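Long-range contact in stage II sporulation protein SA (Bacillus subtilis, PDB 3O6Q), which is the toxin of a type II toxin-antitoxin system that kills the cell unless its cognate antitoxin SpoIISB neutralises it: residues E17-L26 and S126-L137. Sequence-based numbering, arbitrary orientation.
Sequences EMLHMYLNRL and SDSIVTEFDYLL
Y22, R25 and M21 of the long N-terminal helix 7-35 meet I129, F133 and D134 in a buried contact with the start of the C-terminal helix 132-148 and the loop leading into it from strand 118-125, in the predicted cytoplasmic part of the toxin. The axes of helices 17-26 and 132-137 run nearly parallel, 12° apart. The Y22 ring lies face to face with that of F133, centroids 4.5 Å apart and planes at 17°, while F133 CB adds a CH-pi contact over the same tyrosine. With CG beside the backbone N (chi1 -71°), Y22 carries its hydroxyl past F133 to the helix start, where OH donates to D134 OD2 at 2.5 Å. That start is a capping box: T131 OG1 accepts from F133 N, and D134 OD2 takes T131 N on its anti lone pair at 2.8 Å, while the tyrosine hydroxyl comes in on the syn side, tilted out of the carboxylate plane. R25, extended from CG to NE, brings NH1 within 3.0 Å of D134 OD1, a salt bridge tilted from both flat groups. NH1 and NH2 of R25 also converge end-on upon I129 O, each at 2.9 Å, fixing the group's rotation. Selenomethionine M21 sets SE 3.8 Å from I129 CB, and M18 reaches F133 CE1 with CE at 3.6 Å. Farther along, L26 CD1 meets L137 CD2 at 3.9 Å, and L26 also packs on L136 of the second subunit.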
loop_
_atom_site.group_PDB
_atom_site.type_symbol
_atom_site.label_atom_id
_atom_site.label_comp_id
_atom_site.label_asym_id
_atom_site.label_seq_id
_atom_site.Cartn_x
_atom_site.Cartn_y
_atom_site.Cartn_z
ATOM N N GLU A 17 1.035 -7.852 16.950
ATOM C CA GLU A 17 1.045 -8.742 15.804
ATOM C C GLU A 17 0.547 -8.032 14.552
ATOM O O GLU A 17 1.213 -8.080 13.525
ATOM C CB GLU A 17 0.224 -9.988 16.096
ATOM C CG GLU A 17 -0.144 -10.862 14.882
ATOM C CD GLU A 17 -1.600 -11.346 14.984
ATOM O OE1 GLU A 17 -1.819 -12.456 15.516
ATOM O OE2 GLU A 17 -2.527 -10.586 14.591
HETATM N N MSE A 18 -0.596 -7.358 14.634
HETATM C CA MSE A 18 -1.140 -6.589 13.501
HETATM C C MSE A 18 -0.123 -5.585 12.935
HETATM O O MSE A 18 0.006 -5.449 11.718
HETATM C CB MSE A 18 -2.374 -5.798 13.941
HETATM C CG MSE A 18 -3.632 -6.619 14.212
HETATM SE SE MSE A 18 -4.586 -7.032 12.565
HETATM C CE MSE A 18 -5.239 -5.286 11.992
ATOM N N LEU A 19 0.555 -4.850 13.813
ATOM C CA LEU A 19 1.432 -3.771 13.360
ATOM C C LEU A 19 2.693 -4.316 12.721
ATOM O O LEU A 19 3.167 -3.775 11.729
ATOM C CB LEU A 19 1.831 -2.861 14.515
ATOM C CG LEU A 19 0.775 -1.842 14.998
ATOM C CD1 LEU A 19 1.070 -1.307 16.414
ATOM C CD2 LEU A 19 0.592 -0.701 13.952
ATOM N N HIS A 20 3.215 -5.393 13.285
ATOM C CA HIS A 20 4.374 -6.069 12.720
ATOM C C HIS A 20 4.054 -6.667 11.383
ATOM O O HIS A 20 4.772 -6.452 10.397
ATOM C CB HIS A 20 4.868 -7.160 13.655
ATOM C CG HIS A 20 5.917 -6.703 14.600
ATOM N ND1 HIS A 20 5.686 -6.551 15.947
ATOM C CD2 HIS A 20 7.214 -6.373 14.400
ATOM C CE1 HIS A 20 6.799 -6.153 16.543
ATOM N NE2 HIS A 20 7.741 -6.032 15.626
HETATM N N MSE A 21 2.967 -7.407 11.350
HETATM C CA MSE A 21 2.598 -8.130 10.160
HETATM C C MSE A 21 2.362 -7.231 8.975
HETATM O O MSE A 21 2.838 -7.520 7.886
HETATM C CB MSE A 21 1.354 -8.949 10.426
HETATM C CG MSE A 21 0.956 -9.879 9.334
HETATM SE SE MSE A 21 -0.786 -10.585 9.857
HETATM C CE MSE A 21 -0.070 -12.140 10.843
ATOM N N TYR A 22 1.610 -6.146 9.163
ATOM C CA TYR A 22 1.300 -5.283 8.055
ATOM C C TYR A 22 2.435 -4.314 7.735
ATOM O O TYR A 22 2.569 -3.888 6.599
ATOM C CB TYR A 22 -0.072 -4.637 8.254
ATOM C CG TYR A 22 -1.176 -5.675 8.074
ATOM C CD1 TYR A 22 -1.381 -6.271 6.838
ATOM C CD2 TYR A 22 -1.953 -6.108 9.154
ATOM C CE1 TYR A 22 -2.351 -7.262 6.662
ATOM C CE2 TYR A 22 -2.935 -7.095 8.987
ATOM C CZ TYR A 22 -3.136 -7.671 7.737
ATOM O OH TYR A 22 -4.110 -8.638 7.563
ATOM N N LEU A 23 3.297 -4.006 8.700
ATOM C CA LEU A 23 4.550 -3.353 8.358
ATOM C C LEU A 23 5.393 -4.267 7.474
ATOM O O LEU A 23 5.913 -3.808 6.445
ATOM C CB LEU A 23 5.323 -2.949 9.600
ATOM C CG LEU A 23 6.731 -2.344 9.371
ATOM C CD1 LEU A 23 6.694 -1.132 8.509
ATOM C CD2 LEU A 23 7.392 -2.057 10.702
ATOM N N ASN A 24 5.518 -5.548 7.842
ATOM C CA ASN A 24 6.303 -6.510 7.025
ATOM C C ASN A 24 5.723 -6.695 5.616
ATOM O O ASN A 24 6.455 -6.701 4.598
ATOM C CB ASN A 24 6.425 -7.889 7.689
ATOM C CG ASN A 24 7.290 -7.880 8.950
ATOM O OD1 ASN A 24 8.088 -6.965 9.174
ATOM N ND2 ASN A 24 7.146 -8.928 9.781
ATOM N N ARG A 25 4.416 -6.856 5.542
ATOM C CA ARG A 25 3.783 -7.110 4.252
ATOM C C ARG A 25 3.917 -5.857 3.390
ATOM O O ARG A 25 4.117 -5.962 2.199
ATOM C CB ARG A 25 2.327 -7.525 4.430
ATOM C CG ARG A 25 2.170 -8.876 5.002
ATOM C CD ARG A 25 0.723 -9.340 5.071
ATOM N NE ARG A 25 0.623 -10.685 5.604
ATOM C CZ ARG A 25 -0.514 -11.279 5.968
ATOM N NH1 ARG A 25 -1.692 -10.647 5.897
ATOM N NH2 ARG A 25 -0.459 -12.522 6.440
ATOM N N LEU A 26 3.860 -4.681 4.010
ATOM C CA LEU A 26 3.979 -3.436 3.260
ATOM C C LEU A 26 5.437 -3.204 2.824
ATOM O O LEU A 26 5.688 -2.776 1.706
ATOM C CB LEU A 26 3.390 -2.252 4.044
ATOM C CG LEU A 26 3.348 -0.956 3.202
ATOM C CD1 LEU A 26 2.519 -1.109 1.898
ATOM C CD2 LEU A 26 2.872 0.226 4.059
ATOM N N SER A 126 -4.794 -17.509 4.603
ATOM C CA SER A 126 -3.565 -17.422 5.362
ATOM C C SER A 126 -3.685 -18.329 6.563
ATOM O O SER A 126 -4.737 -18.426 7.169
ATOM C CB SER A 126 -3.327 -15.978 5.817
ATOM O OG SER A 126 -2.125 -15.830 6.530
ATOM N N ASP A 127 -2.576 -18.964 6.906
ATOM C CA ASP A 127 -2.463 -19.695 8.151
ATOM C C ASP A 127 -2.359 -18.767 9.363
ATOM O O ASP A 127 -2.823 -19.140 10.436
ATOM C CB ASP A 127 -1.272 -20.652 8.101
ATOM C CG ASP A 127 -1.607 -21.952 7.376
ATOM O OD1 ASP A 127 -2.685 -22.559 7.651
ATOM O OD2 ASP A 127 -0.781 -22.374 6.534
ATOM N N SER A 128 -1.778 -17.575 9.201
ATOM C CA SER A 128 -1.825 -16.561 10.259
ATOM C C SER A 128 -3.073 -15.702 10.116
ATOM O O SER A 128 -4.092 -16.050 10.700
ATOM C CB SER A 128 -0.557 -15.700 10.318
ATOM O OG SER A 128 -0.263 -15.113 9.075
ATOM N N ILE A 129 -3.019 -14.628 9.323
ATOM C CA ILE A 129 -4.112 -13.655 9.288
ATOM C C ILE A 129 -4.241 -12.941 7.955
ATOM O O ILE A 129 -3.241 -12.524 7.400
ATOM C CB ILE A 129 -3.903 -12.612 10.393
ATOM C CG1 ILE A 129 -4.442 -13.146 11.726
ATOM C CG2 ILE A 129 -4.583 -11.350 10.103
ATOM C CD1 ILE A 129 -3.936 -12.354 12.937
ATOM N N VAL A 130 -5.462 -12.815 7.440
ATOM C CA VAL A 130 -5.758 -11.916 6.330
ATOM C C VAL A 130 -6.984 -11.063 6.667
ATOM O O VAL A 130 -7.978 -11.566 7.151
ATOM C CB VAL A 130 -6.132 -12.604 4.971
ATOM C CG1 VAL A 130 -4.912 -12.905 4.134
ATOM C CG2 VAL A 130 -6.976 -13.847 5.180
ATOM N N THR A 131 -6.913 -9.775 6.361
ATOM C CA THR A 131 -7.960 -8.814 6.712
ATOM C C THR A 131 -8.194 -7.865 5.540
ATOM O O THR A 131 -7.602 -8.020 4.467
ATOM C CB THR A 131 -7.501 -7.965 7.929
ATOM O OG1 THR A 131 -6.418 -7.125 7.512
ATOM C CG2 THR A 131 -7.035 -8.809 9.071
ATOM N N GLU A 132 -9.018 -6.842 5.772
ATOM C CA GLU A 132 -9.141 -5.705 4.872
ATOM C C GLU A 132 -7.813 -5.042 4.419
ATOM O O GLU A 132 -7.751 -4.511 3.321
ATOM C CB GLU A 132 -10.074 -4.675 5.470
ATOM C CG GLU A 132 -9.571 -3.988 6.699
ATOM C CD GLU A 132 -9.320 -4.884 7.888
ATOM O OE1 GLU A 132 -10.151 -5.765 8.248
ATOM O OE2 GLU A 132 -8.280 -4.648 8.521
ATOM N N PHE A 133 -6.748 -5.083 5.231
ATOM C CA PHE A 133 -5.467 -4.577 4.803
ATOM C C PHE A 133 -5.041 -5.317 3.558
ATOM O O PHE A 133 -4.509 -4.738 2.587
ATOM C CB PHE A 133 -4.402 -4.785 5.880
ATOM C CG PHE A 133 -4.412 -3.749 6.998
ATOM C CD1 PHE A 133 -5.239 -3.911 8.123
ATOM C CD2 PHE A 133 -3.558 -2.647 6.949
ATOM C CE1 PHE A 133 -5.233 -2.967 9.201
ATOM C CE2 PHE A 133 -3.536 -1.681 7.988
ATOM C CZ PHE A 133 -4.377 -1.846 9.132
ATOM N N ASP A 134 -5.274 -6.612 3.564
ATOM C CA ASP A 134 -4.914 -7.418 2.415
ATOM C C ASP A 134 -5.830 -7.174 1.234
ATOM O O ASP A 134 -5.392 -7.101 0.111
ATOM C CB ASP A 134 -4.881 -8.867 2.836
ATOM C CG ASP A 134 -3.973 -9.053 4.024
ATOM O OD1 ASP A 134 -2.775 -8.814 3.851
ATOM O OD2 ASP A 134 -4.450 -9.351 5.142
ATOM N N TYR A 135 -7.101 -6.973 1.506
ATOM C CA TYR A 135 -8.001 -6.475 0.495
ATOM C C TYR A 135 -7.388 -5.246 -0.172
ATOM O O TYR A 135 -7.330 -5.142 -1.398
ATOM C CB TYR A 135 -9.346 -6.120 1.133
ATOM C CG TYR A 135 -10.200 -5.236 0.291
ATOM C CD1 TYR A 135 -10.944 -5.762 -0.739
ATOM C CD2 TYR A 135 -10.261 -3.878 0.516
ATOM C CE1 TYR A 135 -11.740 -4.971 -1.516
ATOM C CE2 TYR A 135 -11.065 -3.073 -0.264
ATOM C CZ TYR A 135 -11.806 -3.626 -1.288
ATOM O OH TYR A 135 -12.633 -2.848 -2.104
ATOM N N LEU A 136 -6.914 -4.315 0.644
ATOM C CA LEU A 136 -6.401 -3.046 0.115
ATOM C C LEU A 136 -5.154 -3.267 -0.715
ATOM O O LEU A 136 -5.051 -2.745 -1.800
ATOM C CB LEU A 136 -6.171 -2.057 1.253
ATOM C CG LEU A 136 -7.503 -1.555 1.881
ATOM C CD1 LEU A 136 -7.335 -0.648 3.137
ATOM C CD2 LEU A 136 -8.361 -0.842 0.788
ATOM N N LEU A 137 -4.220 -4.073 -0.220
ATOM C CA LEU A 137 -2.983 -4.309 -0.943
ATOM C C LEU A 137 -3.275 -5.080 -2.208
ATOM O O LEU A 137 -2.779 -4.750 -3.285
ATOM C CB LEU A 137 -1.985 -5.090 -0.098
ATOM C CG LEU A 137 -1.311 -4.292 1.013
ATOM C CD1 LEU A 137 -0.565 -5.249 1.918
ATOM C CD2 LEU A 137 -0.405 -3.197 0.414
#